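Local coordinates for ABC transporter, solute-binding protein (Staphylococcus aureus, PDB 6LKK) that binds glucose 6-phosphate as an extracellular solute-binding lipoprotein and acts as the sugar-phosphate sensor for a two-component signalling system, at residues P16-F21 against K231-Y236; E25-E30 against H227-K232. All coordinates share one frame; numbering follows the deposited sequence.

How the contacts relate
Contact 1 (16-21 with 231-236) and contact 2 (25-30 with 227-232) lie 8 Å apart, centre to centre, and both use helix 230-237, sharing K231 and K232. Their other partners are consecutive in the chain: helix 11-25 supplies one side of contact 1, and the end of that helix with the turn into strand 28-33 supplies one side of contact 2. The two meet directly where I29 CD1 lies 3.4 Å from F21 CD2 and 4.2 Å from L233 CD1. Contact 1 is buried and nearer the pocket, with the L18 side chain about 12 Å from bound glucose 6-phosphate and that of I17 about 11 Å from that of D216, a ligand-binding residue. Contact 2 is at the surface, away from the annotated sites.

Contact 1. Residues P16-F21 against K231-Y236; sequences PILNEF and KKLVQY
F21 and Y236 interlock between two helices of the periplasmic-binding-protein fold, helix 11-25 and helix 230-237. The segment axes approach to 11.3 Å at 128°, a spacing bridged by large side chains. The aromatic pair is T-shaped: the F21 edge addresses the Y236 face, with ring planes 70° apart and F21 CD1 3.5 Å from Y236 CG, offset toward the rim of the tyrosine ring. Both side chains have CG anti to the backbone N and, reaching from facing helices, slide past each other in opposite directions. F21 CB also makes a CH-pi contact with the Y236 face.

L233 occupies a face of the phenylalanine. Its CD1 sits 3.7 Å from the F21 ring centroid, only 10° off the normal, and the same methyl meets L18 CD2 at 3.9 Å. F21 CE1 reaches the helix backbone itself, 3.5 Å from L233 CA, while K232 CG closes on the ring edge. I29 of strand 28-33 packs on L18 and F21, tying the helix pair to the sheet.

Beyond the rings, the tyrosine hydroxyl arrives beside the side chain of E20, 3.2 Å from E20 CG to Y236 OH. R245 of helix 240-250 hydrogen-bonds it through NH1, whereas its bond across the contact, Y236 OH to I17 O at 3.3 Å, is weak.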
ATOM      1  N   PRO A  16       0.133  15.604  -6.977  1.00 23.65           N
ATOM      2  CA  PRO A  16      -0.642  16.290  -8.027  1.00 25.67           C
ATOM      3  C   PRO A  16      -2.123  16.431  -7.709  1.00 28.79           C
ATOM      4  O   PRO A  16      -2.662  17.540  -7.811  1.00 29.05           O
ATOM      5  CB  PRO A  16      -0.395  15.415  -9.263  1.00 29.86           C
ATOM      6  CG  PRO A  16       0.901  14.748  -8.994  1.00 30.30           C
ATOM      7  CD  PRO A  16       0.897  14.468  -7.524  1.00 27.25           C
ATOM      8  N   ILE A  17      -2.810  15.346  -7.336  1.00 26.34           N
ATOM      9  CA  ILE A  17      -4.243  15.477  -7.077  1.00 26.89           C
ATOM     10  C   ILE A  17      -4.489  16.361  -5.864  1.00 22.21           C
ATOM     11  O   ILE A  17      -5.496  17.075  -5.806  1.00 24.86           O
ATOM     12  CB  ILE A  17      -4.927  14.106  -6.901  1.00 25.60           C
ATOM     13  CG1 ILE A  17      -4.258  13.287  -5.794  1.00 25.41           C
ATOM     14  CG2 ILE A  17      -4.958  13.353  -8.224  1.00 39.50           C
ATOM     15  CD1 ILE A  17      -5.140  12.177  -5.267  1.00 37.69           C
ATOM     16  N   LEU A  18      -3.594  16.335  -4.877  1.00 22.06           N
ATOM     17  CA  LEU A  18      -3.758  17.242  -3.749  1.00 22.28           C
ATOM     18  C   LEU A  18      -3.522  18.685  -4.173  1.00 24.79           C
ATOM     19  O   LEU A  18      -4.127  19.599  -3.605  1.00 24.81           O
ATOM     20  CB  LEU A  18      -2.828  16.839  -2.604  1.00 21.16           C
ATOM     21  CG  LEU A  18      -3.163  15.489  -1.951  1.00 22.12           C
ATOM     22  CD1 LEU A  18      -2.131  15.118  -0.897  1.00 21.79           C
ATOM     23  CD2 LEU A  18      -4.560  15.481  -1.340  1.00 21.61           C
ATOM     24  N   ASN A  19      -2.676  18.906  -5.184  1.00 25.07           N
ATOM     25  CA  ASN A  19      -2.534  20.244  -5.746  1.00 28.18           C
ATOM     26  C   ASN A  19      -3.815  20.685  -6.441  1.00 26.60           C
ATOM     27  O   ASN A  19      -4.206  21.855  -6.349  1.00 29.46           O
ATOM     28  CB  ASN A  19      -1.362  20.293  -6.727  1.00 26.74           C
ATOM     29  CG  ASN A  19      -0.021  20.281  -6.032  1.00 24.86           C
ATOM     30  OD1 ASN A  19       0.067  20.467  -4.820  1.00 27.58           O
ATOM     31  ND2 ASN A  19       1.040  20.076  -6.805  1.00 28.03           N
ATOM     32  N   GLU A  20      -4.483  19.769  -7.145  1.00 28.69           N
ATOM     33  CA  GLU A  20      -5.744  20.131  -7.781  1.00 28.69           C
ATOM     34  C   GLU A  20      -6.816  20.428  -6.743  1.00 31.88           C
ATOM     35  O   GLU A  20      -7.704  21.252  -6.993  1.00 32.74           O
ATOM     36  CB  GLU A  20      -6.207  19.023  -8.728  1.00 35.02           C
ATOM     37  CG  GLU A  20      -7.520  19.335  -9.439  1.00 52.57           C
ATOM     38  CD  GLU A  20      -7.513  20.695 -10.114  1.00 57.20           C
ATOM     39  OE1 GLU A  20      -6.557  20.981 -10.866  1.00 57.97           O
ATOM     40  OE2 GLU A  20      -8.458  21.480  -9.884  1.00 38.99           O
ATOM     41  N   PHE A  21      -6.754  19.775  -5.580  1.00 29.02           N
ATOM     42  CA  PHE A  21      -7.665  20.128  -4.496  1.00 27.97           C
ATOM     43  C   PHE A  21      -7.370  21.529  -3.976  1.00 31.91           C
ATOM     44  O   PHE A  21      -8.294  22.308  -3.718  1.00 31.13           O
ATOM     45  CB  PHE A  21      -7.573  19.103  -3.365  1.00 22.91           C
ATOM     46  CG  PHE A  21      -8.537  19.358  -2.240  1.00 22.90           C
ATOM     47  CD1 PHE A  21      -9.821  18.844  -2.281  1.00 22.01           C
ATOM     48  CD2 PHE A  21      -8.163  20.122  -1.147  1.00 25.49           C
ATOM     49  CE1 PHE A  21     -10.711  19.080  -1.248  1.00 22.88           C
ATOM     50  CE2 PHE A  21      -9.047  20.359  -0.112  1.00 27.13           C
ATOM     51  CZ  PHE A  21     -10.322  19.838  -0.164  1.00 24.52           C
ATOM     52  N   LYS A 231     -13.516  16.872   5.461  1.00 17.73           N
ATOM     53  CA  LYS A 231     -14.520  15.968   4.911  1.00 16.55           C
ATOM     54  C   LYS A 231     -14.714  16.203   3.420  1.00 18.28           C
ATOM     55  O   LYS A 231     -14.970  15.251   2.672  1.00 17.84           O
ATOM     56  CB  LYS A 231     -15.840  16.114   5.667  1.00 18.01           C
ATOM     57  CG  LYS A 231     -15.819  15.391   6.998  1.00 17.71           C
ATOM     58  CD  LYS A 231     -17.102  15.558   7.786  1.00 19.75           C
ATOM     59  CE  LYS A 231     -16.986  14.842   9.124  1.00 23.56           C
ATOM     60  NZ  LYS A 231     -18.191  15.009   9.984  1.00 26.36           N
ATOM     61  N   LYS A 232     -14.575  17.450   2.961  1.00 17.12           N
ATOM     62  CA  LYS A 232     -14.585  17.701   1.525  1.00 16.10           C
ATOM     63  C   LYS A 232     -13.403  17.019   0.851  1.00 18.77           C
ATOM     64  O   LYS A 232     -13.527  16.513  -0.271  1.00 17.44           O
ATOM     65  CB  LYS A 232     -14.571  19.206   1.250  1.00 17.16           C
ATOM     66  CG  LYS A 232     -14.402  19.599  -0.218  1.00 23.84           C
ATOM     67  CD  LYS A 232     -15.536  19.100  -1.100  1.00 26.70           C
ATOM     68  CE  LYS A 232     -15.004  18.481  -2.384  1.00 30.89           C
ATOM     69  NZ  LYS A 232     -16.091  17.957  -3.255  1.00 30.28           N
ATOM     70  N   LEU A 233     -12.249  16.979   1.523  1.00 16.70           N
ATOM     71  CA  LEU A 233     -11.084  16.315   0.945  1.00 16.72           C
ATOM     72  C   LEU A 233     -11.329  14.817   0.798  1.00 17.12           C
ATOM     73  O   LEU A 233     -11.022  14.225  -0.243  1.00 16.98           O
ATOM     74  CB  LEU A 233      -9.840  16.580   1.798  1.00 18.04           C
ATOM     75  CG  LEU A 233      -8.558  15.875   1.333  1.00 17.84           C
ATOM     76  CD1 LEU A 233      -8.180  16.289  -0.083  1.00 18.85           C
ATOM     77  CD2 LEU A 233      -7.409  16.155   2.288  1.00 20.95           C
ATOM     78  N   VAL A 234     -11.873  14.180   1.837  1.00 17.67           N
ATOM     79  CA  VAL A 234     -12.168  12.753   1.741  1.00 15.24           C
ATOM     80  C   VAL A 234     -13.173  12.497   0.624  1.00 16.61           C
ATOM     81  O   VAL A 234     -13.012  11.568  -0.176  1.00 17.00           O
ATOM     82  CB  VAL A 234     -12.668  12.213   3.094  1.00 16.62           C
ATOM     83  CG1 VAL A 234     -13.038  10.740   2.979  1.00 19.34           C
ATOM     84  CG2 VAL A 234     -11.608  12.397   4.169  1.00 18.50           C
ATOM     85  N   GLN A 235     -14.221  13.320   0.550  1.00 16.50           N
ATOM     86  CA  GLN A 235     -15.177  13.224  -0.549  1.00 17.77           C
ATOM     87  C   GLN A 235     -14.474  13.353  -1.896  1.00 18.40           C
ATOM     88  O   GLN A 235     -14.702  12.557  -2.815  1.00 16.93           O
ATOM     89  CB  GLN A 235     -16.240  14.311  -0.389  1.00 17.32           C
ATOM     90  CG  GLN A 235     -17.316  14.325  -1.459  1.00 19.38           C
ATOM     91  CD  GLN A 235     -18.218  15.536  -1.341  1.00 22.26           C
ATOM     92  OE1 GLN A 235     -17.758  16.674  -1.431  1.00 22.93           O
ATOM     93  NE2 GLN A 235     -19.504  15.298  -1.116  1.00 20.72           N
ATOM     94  N   TYR A 236     -13.617  14.364  -2.027  1.00 16.82           N
ATOM     95  CA  TYR A 236     -12.872  14.584  -3.262  1.00 16.45           C
ATOM     96  C   TYR A 236     -12.060  13.350  -3.642  1.00 16.40           C
ATOM     97  O   TYR A 236     -12.133  12.865  -4.779  1.00 15.11           O
ATOM     98  CB  TYR A 236     -11.975  15.809  -3.075  1.00 17.65           C
ATOM     99  CG  TYR A 236     -11.046  16.145  -4.213  1.00 17.27           C
ATOM    100  CD1 TYR A 236     -11.456  16.965  -5.255  1.00 19.53           C
ATOM    101  CD2 TYR A 236      -9.738  15.683  -4.220  1.00 21.81           C
ATOM    102  CE1 TYR A 236     -10.596  17.291  -6.286  1.00 22.15           C
ATOM    103  CE2 TYR A 236      -8.872  16.004  -5.246  1.00 27.29           C
ATOM    104  CZ  TYR A 236      -9.306  16.807  -6.273  1.00 24.86           C
ATOM    105  OH  TYR A 236      -8.442  17.127  -7.294  1.00 33.58           O
TER

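Contact 2. Residues E25-E30 against H227-K232; sequences EHVKIE and HPKRKK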
ATOM      1  N   GLU A  25     -10.352  24.154  -4.122  1.00 33.47           N
ATOM      2  CA  GLU A  25     -10.935  24.536  -2.843  1.00 31.71           C
ATOM      3  C   GLU A  25     -10.141  25.612  -2.118  1.00 35.29           C
ATOM      4  O   GLU A  25     -10.577  26.073  -1.057  1.00 32.13           O
ATOM      5  CB  GLU A  25     -11.075  23.303  -1.943  1.00 30.28           C
ATOM      6  CG  GLU A  25     -11.953  22.209  -2.536  1.00 32.85           C
ATOM      7  CD  GLU A  25     -13.386  22.659  -2.756  1.00 29.23           C
ATOM      8  OE1 GLU A  25     -13.791  23.677  -2.157  1.00 30.99           O
ATOM      9  OE2 GLU A  25     -14.109  21.994  -3.529  1.00 34.44           O
ATOM     10  N   HIS A  26      -8.991  26.021  -2.650  1.00 36.14           N
ATOM     11  CA  HIS A  26      -8.234  27.144  -2.098  1.00 33.31           C
ATOM     12  C   HIS A  26      -7.790  26.857  -0.665  1.00 38.10           C
ATOM     13  O   HIS A  26      -7.853  27.718   0.215  1.00 34.84           O
ATOM     14  CB  HIS A  26      -9.052  28.433  -2.177  1.00 37.87           C
ATOM     15  CG  HIS A  26      -9.629  28.691  -3.534  1.00 44.32           C
ATOM     16  ND1 HIS A  26      -9.185  28.039  -4.664  1.00 48.48           N
ATOM     17  CD2 HIS A  26     -10.618  29.519  -3.943  1.00 40.24           C
ATOM     18  CE1 HIS A  26      -9.873  28.458  -5.712  1.00 44.99           C
ATOM     19  NE2 HIS A  26     -10.749  29.358  -5.301  1.00 38.87           N
ATOM     20  N   VAL A  27      -7.339  25.627  -0.434  1.00 35.00           N
ATOM     21  CA  VAL A  27      -6.762  25.204   0.835  1.00 33.50           C
ATOM     22  C   VAL A  27      -5.351  24.711   0.560  1.00 37.85           C
ATOM     23  O   VAL A  27      -5.108  24.048  -0.454  1.00 41.72           O
ATOM     24  CB  VAL A  27      -7.602  24.094   1.503  1.00 35.39           C
ATOM     25  CG1 VAL A  27      -6.955  23.625   2.799  1.00 36.00           C
ATOM     26  CG2 VAL A  27      -9.025  24.576   1.758  1.00 37.74           C
ATOM     27  N   LYS A  28      -4.422  25.033   1.454  1.00 31.37           N
ATOM     28  CA  LYS A  28      -3.055  24.537   1.354  1.00 39.51           C
ATOM     29  C   LYS A  28      -2.957  23.191   2.061  1.00 35.26           C
ATOM     30  O   LYS A  28      -3.378  23.056   3.215  1.00 30.99           O
ATOM     31  CB  LYS A  28      -2.062  25.527   1.964  1.00 41.02           C
ATOM     32  CG  LYS A  28      -0.597  25.098   1.848  1.00 46.60           C
ATOM     33  CD  LYS A  28      -0.003  25.471   0.497  1.00 57.70           C
ATOM     34  CE  LYS A  28       1.269  24.684   0.205  1.00 65.89           C
ATOM     35  NZ  LYS A  28       0.984  23.283  -0.220  1.00 52.83           N
ATOM     36  N   ILE A  29      -2.402  22.200   1.367  1.00 33.65           N
ATOM     37  CA  ILE A  29      -2.233  20.856   1.907  1.00 29.16           C
ATOM     38  C   ILE A  29      -0.748  20.578   2.066  1.00 29.67           C
ATOM     39  O   ILE A  29       0.023  20.710   1.108  1.00 32.22           O
ATOM     40  CB  ILE A  29      -2.892  19.797   1.007  1.00 32.24           C
ATOM     41  CG1 ILE A  29      -4.409  19.973   1.018  1.00 30.56           C
ATOM     42  CG2 ILE A  29      -2.523  18.388   1.479  1.00 28.26           C
ATOM     43  CD1 ILE A  29      -5.122  19.129   0.001  1.00 32.90           C
ATOM     44  N   GLU A  30      -0.354  20.187   3.273  1.00 28.12           N
ATOM     45  CA  GLU A  30       0.987  19.699   3.551  1.00 30.61           C
ATOM     46  C   GLU A  30       0.912  18.207   3.842  1.00 30.58           C
ATOM     47  O   GLU A  30      -0.036  17.739   4.479  1.00 30.29           O
ATOM     48  CB  GLU A  30       1.612  20.446   4.735  1.00 34.66           C
ATOM     49  CG  GLU A  30       1.795  21.938   4.486  1.00 49.11           C
ATOM     50  CD  GLU A  30       2.506  22.648   5.624  1.00 54.29           C
ATOM     51  OE1 GLU A  30       2.544  22.095   6.743  1.00 55.17           O
ATOM     52  OE2 GLU A  30       3.029  23.760   5.397  1.00 52.40           O
ATOM     53  N   HIS A 227      -9.590  20.768  10.698  1.00 25.92           N
ATOM     54  CA  HIS A 227      -9.786  21.643   9.554  1.00 24.33           C
ATOM     55  C   HIS A 227     -11.163  21.371   8.961  1.00 21.21           C
ATOM     56  O   HIS A 227     -11.457  20.221   8.610  1.00 21.70           O
ATOM     57  CB  HIS A 227      -8.698  21.411   8.513  1.00 23.22           C
ATOM     58  CG  HIS A 227      -8.600  22.504   7.495  1.00 26.47           C
ATOM     59  ND1 HIS A 227      -9.630  22.814   6.635  1.00 24.23           N
ATOM     60  CD2 HIS A 227      -7.596  23.362   7.205  1.00 27.61           C
ATOM     61  CE1 HIS A 227      -9.264  23.818   5.858  1.00 29.12           C
ATOM     62  NE2 HIS A 227      -8.033  24.168   6.182  1.00 29.49           N
ATOM     63  N   PRO A 228     -12.040  22.374   8.840  1.00 24.21           N
ATOM     64  CA  PRO A 228     -13.420  22.090   8.411  1.00 22.05           C
ATOM     65  C   PRO A 228     -13.542  21.571   6.985  1.00 21.28           C
ATOM     66  O   PRO A 228     -14.614  21.071   6.623  1.00 22.06           O
ATOM     67  CB  PRO A 228     -14.126  23.445   8.572  1.00 25.92           C
ATOM     68  CG  PRO A 228     -13.044  24.460   8.549  1.00 24.46           C
ATOM     69  CD  PRO A 228     -11.831  23.803   9.128  1.00 23.47           C
ATOM     70  N   LYS A 229     -12.496  21.661   6.169  1.00 20.07           N
ATOM     71  CA  LYS A 229     -12.545  21.180   4.795  1.00 19.48           C
ATOM     72  C   LYS A 229     -12.072  19.738   4.648  1.00 16.71           C
ATOM     73  O   LYS A 229     -11.979  19.244   3.519  1.00 20.01           O
ATOM     74  CB  LYS A 229     -11.705  22.087   3.892  1.00 23.17           C
ATOM     75  CG  LYS A 229     -12.394  23.391   3.534  1.00 31.54           C
ATOM     76  CD  LYS A 229     -13.399  23.168   2.417  1.00 35.83           C
ATOM     77  CE  LYS A 229     -14.474  24.242   2.388  1.00 42.32           C
ATOM     78  NZ  LYS A 229     -15.655  23.780   1.607  1.00 44.73           N
ATOM     79  N   ARG A 230     -11.786  19.045   5.752  1.00 19.68           N
ATOM     80  CA  ARG A 230     -11.213  17.709   5.625  1.00 17.94           C
ATOM     81  C   ARG A 230     -12.236  16.698   5.126  1.00 18.07           C
ATOM     82  O   ARG A 230     -11.869  15.753   4.423  1.00 18.52           O
ATOM     83  CB  ARG A 230     -10.609  17.251   6.952  1.00 18.05           C
ATOM     84  CG  ARG A 230     -11.583  17.027   8.095  1.00 19.46           C
ATOM     85  CD  ARG A 230     -10.800  16.593   9.322  1.00 20.06           C
ATOM     86  NE  ARG A 230     -11.640  16.217  10.454  1.00 20.13           N
ATOM     87  CZ  ARG A 230     -11.162  15.744  11.601  1.00 22.40           C
ATOM     88  NH1 ARG A 230      -9.853  15.589  11.763  1.00 27.06           N
ATOM     89  NH2 ARG A 230     -11.986  15.426  12.586  1.00 23.57           N
ATOM     90  N   LYS A 231     -13.516  16.872   5.461  1.00 17.73           N
ATOM     91  CA  LYS A 231     -14.520  15.968   4.911  1.00 16.55           C
ATOM     92  C   LYS A 231     -14.714  16.203   3.420  1.00 18.28           C
ATOM     93  O   LYS A 231     -14.970  15.251   2.672  1.00 17.84           O
ATOM     94  CB  LYS A 231     -15.840  16.114   5.667  1.00 18.01           C
ATOM     95  CG  LYS A 231     -15.819  15.391   6.998  1.00 17.71           C
ATOM     96  CD  LYS A 231     -17.102  15.558   7.786  1.00 19.75           C
ATOM     97  CE  LYS A 231     -16.986  14.842   9.124  1.00 23.56           C
ATOM     98  NZ  LYS A 231     -18.191  15.009   9.984  1.00 26.36           N
ATOM     99  N   LYS A 232     -14.575  17.450   2.961  1.00 17.12           N
ATOM    100  CA  LYS A 232     -14.585  17.701   1.525  1.00 16.10           C
ATOM    101  C   LYS A 232     -13.403  17.019   0.851  1.00 18.77           C
ATOM    102  O   LYS A 232     -13.527  16.513  -0.271  1.00 17.44           O
ATOM    103  CB  LYS A 232     -14.571  19.206   1.250  1.00 17.16           C
ATOM    104  CG  LYS A 232     -14.402  19.599  -0.218  1.00 23.84           C
ATOM    105  CD  LYS A 232     -15.536  19.100  -1.100  1.00 26.70           C
ATOM    106  CE  LYS A 232     -15.004  18.481  -2.384  1.00 30.89           C
ATOM    107  NZ  LYS A 232     -16.091  17.957  -3.255  1.00 30.28           N
TER
HETATM  108  O   HOH W   1     -16.007  25.567  -0.487  1.00 33.36           O
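E25 and V27 present the largest surfaces from 25-30, meeting K229, K232 and H227 where helix 11-25 turns into strand 28-33 and a type I turn, H227 to R230, leads into helix 230-237. The E25 chain, bent at chi2 (-62°), crosses K232 at about a right angle. What touches is the carboxylate and the lysine methylenes: E25 OE2 is 3.8 Å from K232 CE. The ammonium group lies farther along, 4.5 Å from E25 OE2 to K232 NZ, and is hydrogen-bonded to Q235 OE1 instead.

The other carboxylate oxygen faces K229 without forming a salt bridge, E25 OE1 standing 4.2 Å from K229 NZ. A water links them, accepting from K229 NZ at 2.8 Å and donating weakly to E25 OE1.

V27 fills the apolar side through both methyls. CG1, anti to the backbone N (chi1 178°), comes 3.6 Å from H227 NE2 at an oblique angle to the imidazole, and CG2 packs on K229 CG. The imidazole is held by its two nitrogens: K229 N donates to H227 ND1 at 3.1 Å, exactly in the ring plane with an N-H...N angle of 162°, and NE2 bonds to N1 O. L3 of strand 2-7 touches both V27 and H227, extending the apolar patch onto the sheet.

No direct hydrogen bond or salt bridge spans the segments, so cohesion rests on van der Waals contact, a water bridge that is weak on the glutamate side and probably a modest attraction between the glutamate and two lysines whose charged atoms stay beyond salt-bridge range.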